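Local structure of heparin binding protein (Homo sapiens, 1A7S) at residues V53-R65 with W128-P141. The protein kills many Gram-negative bacteria, binds heparin and attracts monocytes and fibroblasts, as a neutrophil granule glycoprotein belonging to the serine protease homologs of the elastase subfamily. Sequence-based numbering, arbitrary orientation.
Sequences VVLGAYDLRRRER and WGSQRSGGRLSRFP. With EOH (ethanol), chain E; EOH (ethanol), chain K.
The indole of Trp128 lies between Leu60 on one face and Pro141, through CB, on the other; Leu60 CD2 makes a CH-pi contact 3.8 Å from the centroid of the five-membered ring, almost on its normal. At the indole edge, in the ring plane, NE1 donates to Tyr58 O (3.0 Å), which, with the two covered faces, holds the ring's rotation, and CZ2 borders Ala57 O. The guanidinium of Arg139 has Arg61 CD over the centre of one face and the Asp59 carboxylate at its edge. Arg139 grips Asp59 side-on, NE to OD1 at 2.9 Å and nearly straight (174°), NH2 to OD2 on its syn lone pair at 2.9 Å and more bent. With CG between N and the carbonyl carbon (chi1 69°), a bend at chi3 brings the guanidinium to the acid, although the two planes stand 52° apart. Asp59 OD1 also takes the amide of Arg61 from the opposite face, forming an Asx turn, and OD2 has a long salt bridge to Arg62 NH2; the acid probably offsets part of the charge of Arg62 and Arg139. Leu60 N donates to Arg139 O (2.8 Å), and Tyr58 CE2 meets Phe140 CD1 (3.6 Å) in an oblique aromatic pair. The contact joins the two beta-barrels of the trypsin-like fold: residues 57-62, following strand 51-55 of the six-stranded barrel, meet the loop between strands 122-127 and 142-148, with Leu60 also touching strands 15-20 and 23-32.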
loop_
_atom_site.group_PDB
_atom_site.type_symbol
_atom_site.label_atom_id
_atom_site.label_comp_id
_atom_site.label_asym_id
_atom_site.label_seq_id
_atom_site.Cartn_x
_atom_site.Cartn_y
_atom_site.Cartn_z
ATOM N N VAL A 53 10.975 -6.628 -4.096
ATOM C CA VAL A 53 9.947 -5.701 -4.523
ATOM C C VAL A 53 9.776 -5.837 -6.027
ATOM O O VAL A 53 10.764 -5.702 -6.731
ATOM C CB VAL A 53 10.278 -4.229 -4.184
ATOM C CG1 VAL A 53 9.223 -3.292 -4.744
ATOM C CG2 VAL A 53 10.446 -4.072 -2.681
ATOM N N VAL A 54 8.562 -6.096 -6.479
ATOM C CA VAL A 54 8.246 -6.192 -7.874
ATOM C C VAL A 54 7.321 -5.061 -8.291
ATOM O O VAL A 54 6.236 -4.900 -7.732
ATOM C CB VAL A 54 7.572 -7.551 -8.200
ATOM C CG1 VAL A 54 7.350 -7.675 -9.712
ATOM C CG2 VAL A 54 8.418 -8.701 -7.724
ATOM N N LEU A 55 7.774 -4.273 -9.250
ATOM C CA LEU A 55 7.003 -3.196 -9.873
ATOM C C LEU A 55 6.616 -3.597 -11.287
ATOM O O LEU A 55 7.318 -4.419 -11.909
ATOM C CB LEU A 55 7.839 -1.925 -9.908
ATOM C CG LEU A 55 8.418 -1.428 -8.574
ATOM C CD1 LEU A 55 9.148 -0.100 -8.827
ATOM C CD2 LEU A 55 7.337 -1.282 -7.548
ATOM N N GLY A 56 5.590 -3.013 -11.847
ATOM C CA GLY A 56 5.177 -3.309 -13.191
ATOM C C GLY A 56 4.470 -4.643 -13.378
ATOM O O GLY A 56 4.260 -5.055 -14.515
ATOM N N ALA A 57 4.084 -5.309 -12.284
ATOM C CA ALA A 57 3.420 -6.588 -12.427
ATOM C C ALA A 57 1.948 -6.437 -12.768
ATOM O O ALA A 57 1.309 -5.454 -12.405
ATOM C CB ALA A 57 3.532 -7.363 -11.133
ATOM N N TYR A 58 1.407 -7.477 -13.401
ATOM C CA TYR A 58 -0.031 -7.582 -13.625
ATOM C C TYR A 58 -0.501 -8.919 -13.060
ATOM O O TYR A 58 -1.258 -8.934 -12.051
ATOM C CB TYR A 58 -0.407 -7.402 -15.079
ATOM C CG TYR A 58 -1.873 -7.554 -15.382
ATOM C CD1 TYR A 58 -2.742 -6.653 -14.790
ATOM C CD2 TYR A 58 -2.349 -8.571 -16.180
ATOM C CE1 TYR A 58 -4.065 -6.690 -14.971
ATOM C CE2 TYR A 58 -3.789 -8.620 -16.384
ATOM C CZ TYR A 58 -4.573 -7.684 -15.737
ATOM O OH TYR A 58 -5.986 -7.692 -15.953
ATOM N N ASP A 59 -0.143 -10.010 -13.707
ATOM C CA ASP A 59 -0.477 -11.376 -13.230
ATOM C C ASP A 59 0.696 -11.927 -12.444
ATOM O O ASP A 59 1.798 -12.132 -12.956
ATOM C CB ASP A 59 -0.712 -12.239 -14.518
ATOM C CG ASP A 59 -1.008 -13.668 -14.249
ATOM O OD1 ASP A 59 -0.978 -14.118 -13.058
ATOM O OD2 ASP A 59 -1.321 -14.384 -15.230
ATOM N N LEU A 60 0.508 -12.119 -11.142
ATOM C CA LEU A 60 1.554 -12.558 -10.292
ATOM C C LEU A 60 2.239 -13.846 -10.793
ATOM O O LEU A 60 3.406 -14.049 -10.486
ATOM C CB LEU A 60 1.047 -12.831 -8.859
ATOM C CG LEU A 60 0.629 -11.663 -8.025
ATOM C CD1 LEU A 60 0.099 -12.058 -6.684
ATOM C CD2 LEU A 60 1.738 -10.617 -7.903
ATOM N N ARG A 61 1.520 -14.704 -11.482
ATOM C CA ARG A 61 2.036 -15.974 -11.917
ATOM C C ARG A 61 2.739 -15.920 -13.265
ATOM O O ARG A 61 3.242 -16.985 -13.713
ATOM C CB ARG A 61 0.950 -17.051 -11.947
ATOM C CG ARG A 61 0.255 -17.229 -10.605
ATOM C CD ARG A 61 -0.847 -18.310 -10.672
ATOM N NE ARG A 61 -0.237 -19.634 -10.617
ATOM C CZ ARG A 61 -0.196 -20.417 -9.545
ATOM N NH1 ARG A 61 -0.962 -20.213 -8.484
ATOM N NH2 ARG A 61 0.526 -21.524 -9.620
ATOM N N ARG A 62 2.934 -14.768 -13.837
ATOM C CA ARG A 62 3.538 -14.613 -15.183
ATOM C C ARG A 62 4.820 -13.823 -15.049
ATOM O O ARG A 62 4.963 -12.893 -14.283
ATOM C CB ARG A 62 2.537 -13.919 -16.105
ATOM C CG ARG A 62 2.798 -14.047 -17.602
ATOM C CD ARG A 62 2.506 -15.397 -18.180
ATOM N NE ARG A 62 1.073 -15.686 -18.070
ATOM C CZ ARG A 62 0.538 -16.891 -18.221
ATOM N NH1 ARG A 62 1.274 -17.954 -18.498
ATOM N NH2 ARG A 62 -0.783 -17.044 -17.994
ATOM N N ARG A 63 5.808 -14.148 -15.935
ATOM C CA ARG A 63 7.101 -13.489 -15.856
ATOM C C ARG A 63 7.102 -12.041 -16.248
ATOM O O ARG A 63 7.795 -11.208 -15.654
ATOM C CB ARG A 63 8.189 -14.302 -16.605
ATOM C CG ARG A 63 8.418 -15.660 -15.999
ATOM C CD ARG A 63 9.194 -16.603 -16.853
ATOM N NE ARG A 63 10.377 -15.976 -17.475
ATOM C CZ ARG A 63 10.898 -16.572 -18.559
ATOM N NH1 ARG A 63 10.584 -17.888 -18.698
ATOM N NH2 ARG A 63 11.603 -15.991 -19.454
ATOM N N GLU A 64 6.336 -11.675 -17.262
ATOM C CA GLU A 64 6.159 -10.308 -17.696
ATOM C C GLU A 64 7.431 -9.497 -17.785
ATOM O O GLU A 64 7.561 -8.357 -17.315
ATOM C CB GLU A 64 5.171 -9.643 -16.682
ATOM C CG GLU A 64 3.877 -10.329 -16.577
ATOM C CD GLU A 64 2.907 -9.804 -15.547
ATOM O OE1 GLU A 64 3.359 -9.273 -14.509
ATOM O OE2 GLU A 64 1.657 -9.930 -15.807
ATOM N N ARG A 65 8.411 -10.044 -18.566
ATOM C CA ARG A 65 9.742 -9.472 -18.586
ATOM C C ARG A 65 9.882 -8.097 -19.105
ATOM O O ARG A 65 10.792 -7.354 -18.742
ATOM C CB ARG A 65 10.752 -10.480 -19.260
ATOM C CG ARG A 65 11.132 -11.514 -18.163
ATOM C CD ARG A 65 11.037 -12.921 -18.632
ATOM N NE ARG A 65 12.288 -13.645 -18.364
ATOM C CZ ARG A 65 13.285 -13.538 -19.288
ATOM N NH1 ARG A 65 13.385 -12.401 -19.946
ATOM N NH2 ARG A 65 13.984 -14.608 -19.565
ATOM N N TRP A 128 -3.518 -7.382 -4.731
ATOM C CA TRP A 128 -3.547 -8.784 -5.118
ATOM C C TRP A 128 -4.062 -9.663 -3.977
ATOM O O TRP A 128 -3.923 -10.902 -4.030
ATOM C CB TRP A 128 -2.199 -9.252 -5.583
ATOM C CG TRP A 128 -1.720 -8.735 -6.901
ATOM C CD1 TRP A 128 -1.998 -9.323 -8.109
ATOM C CD2 TRP A 128 -0.901 -7.613 -7.185
ATOM N NE1 TRP A 128 -1.380 -8.631 -9.115
ATOM C CE2 TRP A 128 -0.700 -7.579 -8.587
ATOM C CE3 TRP A 128 -0.318 -6.605 -6.392
ATOM C CZ2 TRP A 128 0.054 -6.585 -9.199
ATOM C CZ3 TRP A 128 0.460 -5.646 -7.015
ATOM C CH2 TRP A 128 0.633 -5.664 -8.408
ATOM N N GLY A 129 -4.640 -9.063 -2.935
ATOM C CA GLY A 129 -5.077 -9.835 -1.786
ATOM C C GLY A 129 -6.214 -10.745 -2.034
ATOM O O GLY A 129 -6.832 -10.796 -3.111
ATOM N N SER A 130 -6.530 -11.565 -1.006
ATOM C CA SER A 130 -7.626 -12.513 -1.088
ATOM C C SER A 130 -8.996 -11.825 -1.045
ATOM O O SER A 130 -9.111 -10.611 -0.863
ATOM C CB SER A 130 -7.535 -13.462 0.124
ATOM O OG SER A 130 -7.707 -12.725 1.334
ATOM N N GLN A 131 -10.021 -12.631 -1.175
ATOM C CA GLN A 131 -11.439 -12.246 -1.141
ATOM C C GLN A 131 -12.110 -12.557 0.169
ATOM O O GLN A 131 -13.250 -12.162 0.424
ATOM C CB GLN A 131 -12.252 -12.709 -2.306
ATOM C CG GLN A 131 -11.896 -12.082 -3.666
ATOM C CD GLN A 131 -10.481 -12.351 -4.073
ATOM O OE1 GLN A 131 -10.136 -13.505 -4.294
ATOM N NE2 GLN A 131 -9.617 -11.340 -4.095
ATOM N N ARG A 132 -11.457 -13.327 1.020
ATOM C CA ARG A 132 -11.945 -13.717 2.307
ATOM C C ARG A 132 -10.732 -14.028 3.195
ATOM O O ARG A 132 -9.676 -14.432 2.688
ATOM C CB ARG A 132 -12.881 -14.923 2.242
ATOM C CG ARG A 132 -12.285 -16.192 1.780
ATOM C CD ARG A 132 -13.206 -17.415 1.776
ATOM N NE ARG A 132 -12.477 -18.607 1.398
ATOM C CZ ARG A 132 -11.694 -19.337 2.167
ATOM N NH1 ARG A 132 -11.727 -19.180 3.501
ATOM N NH2 ARG A 132 -10.987 -20.308 1.627
ATOM N N SER A 133 -10.894 -13.876 4.479
ATOM C CA SER A 133 -9.792 -14.192 5.395
ATOM C C SER A 133 -9.467 -15.673 5.229
ATOM O O SER A 133 -10.318 -16.509 5.255
ATOM C CB SER A 133 -10.356 -13.897 6.820
ATOM O OG SER A 133 -9.349 -14.412 7.726
ATOM N N GLY A 134 -8.186 -15.969 5.031
ATOM C CA GLY A 134 -7.681 -17.314 4.807
ATOM C C GLY A 134 -7.835 -17.830 3.406
ATOM O O GLY A 134 -7.423 -18.979 3.123
ATOM N N GLY A 135 -8.358 -17.020 2.465
ATOM C CA GLY A 135 -8.483 -17.497 1.100
ATOM C C GLY A 135 -7.261 -17.203 0.252
ATOM O O GLY A 135 -6.285 -16.611 0.691
ATOM N N ARG A 136 -7.210 -17.726 -0.931
ATOM C CA ARG A 136 -6.126 -17.527 -1.845
ATOM C C ARG A 136 -6.039 -16.091 -2.289
ATOM O O ARG A 136 -7.055 -15.397 -2.446
ATOM C CB ARG A 136 -6.330 -18.419 -3.127
ATOM C CG ARG A 136 -6.377 -19.883 -2.814
ATOM C CD ARG A 136 -6.909 -20.698 -4.040
ATOM N NE ARG A 136 -5.918 -20.611 -5.103
ATOM C CZ ARG A 136 -6.042 -21.237 -6.244
ATOM N NH1 ARG A 136 -7.075 -22.014 -6.457
ATOM N NH2 ARG A 136 -5.095 -21.132 -7.127
ATOM N N LEU A 137 -4.833 -15.657 -2.587
ATOM C CA LEU A 137 -4.561 -14.387 -3.252
ATOM C C LEU A 137 -5.189 -14.416 -4.645
ATOM O O LEU A 137 -5.493 -15.465 -5.204
ATOM C CB LEU A 137 -3.088 -14.140 -3.398
ATOM C CG LEU A 137 -2.209 -14.005 -2.165
ATOM C CD1 LEU A 137 -0.758 -13.881 -2.595
ATOM C CD2 LEU A 137 -2.616 -12.870 -1.276
ATOM N N SER A 138 -5.330 -13.207 -5.205
ATOM C CA SER A 138 -5.738 -13.074 -6.587
ATOM C C SER A 138 -4.505 -12.893 -7.457
ATOM O O SER A 138 -3.630 -12.061 -7.169
ATOM C CB SER A 138 -6.624 -11.799 -6.713
ATOM O OG SER A 138 -6.875 -11.568 -8.090
ATOM N N ARG A 139 -4.403 -13.676 -8.536
ATOM C CA ARG A 139 -3.239 -13.499 -9.428
ATOM C C ARG A 139 -3.258 -12.186 -10.171
ATOM O O ARG A 139 -2.223 -11.651 -10.530
ATOM C CB ARG A 139 -3.091 -14.688 -10.402
ATOM C CG ARG A 139 -4.191 -14.770 -11.470
ATOM C CD ARG A 139 -4.137 -16.109 -12.213
ATOM N NE ARG A 139 -2.936 -16.219 -13.011
ATOM C CZ ARG A 139 -2.622 -17.272 -13.782
ATOM N NH1 ARG A 139 -3.273 -18.431 -13.585
ATOM N NH2 ARG A 139 -1.659 -17.207 -14.609
ATOM N N PHE A 140 -4.460 -11.662 -10.406
ATOM C CA PHE A 140 -4.609 -10.334 -11.057
ATOM C C PHE A 140 -4.865 -9.294 -9.996
ATOM O O PHE A 140 -5.473 -9.556 -8.932
ATOM C CB PHE A 140 -5.785 -10.383 -12.044
ATOM C CG PHE A 140 -5.623 -11.403 -13.153
ATOM C CD1 PHE A 140 -4.624 -11.313 -14.072
ATOM C CD2 PHE A 140 -6.452 -12.505 -13.198
ATOM C CE1 PHE A 140 -4.497 -12.258 -15.081
ATOM C CE2 PHE A 140 -6.288 -13.482 -14.160
ATOM C CZ PHE A 140 -5.331 -13.355 -15.113
ATOM N N PRO A 141 -4.496 -8.043 -10.218
ATOM C CA PRO A 141 -4.843 -7.006 -9.283
ATOM C C PRO A 141 -6.385 -6.767 -9.342
ATOM O O PRO A 141 -6.959 -6.943 -10.403
ATOM C CB PRO A 141 -4.068 -5.773 -9.734
ATOM C CG PRO A 141 -3.355 -6.179 -10.985
ATOM C CD PRO A 141 -4.016 -7.457 -11.482
HETATM C C1 EOH E . 0.389 -3.868 -14.928
HETATM C C2 EOH E . -0.516 -3.998 -13.840
HETATM O O EOH E . 1.664 -4.175 -15.448
HETATM C C1 EOH K . -10.380 -19.239 -1.793
HETATM C C2 EOH K . -9.631 -20.406 -1.176
HETATM O O EOH K . -11.426 -18.773 -0.893
#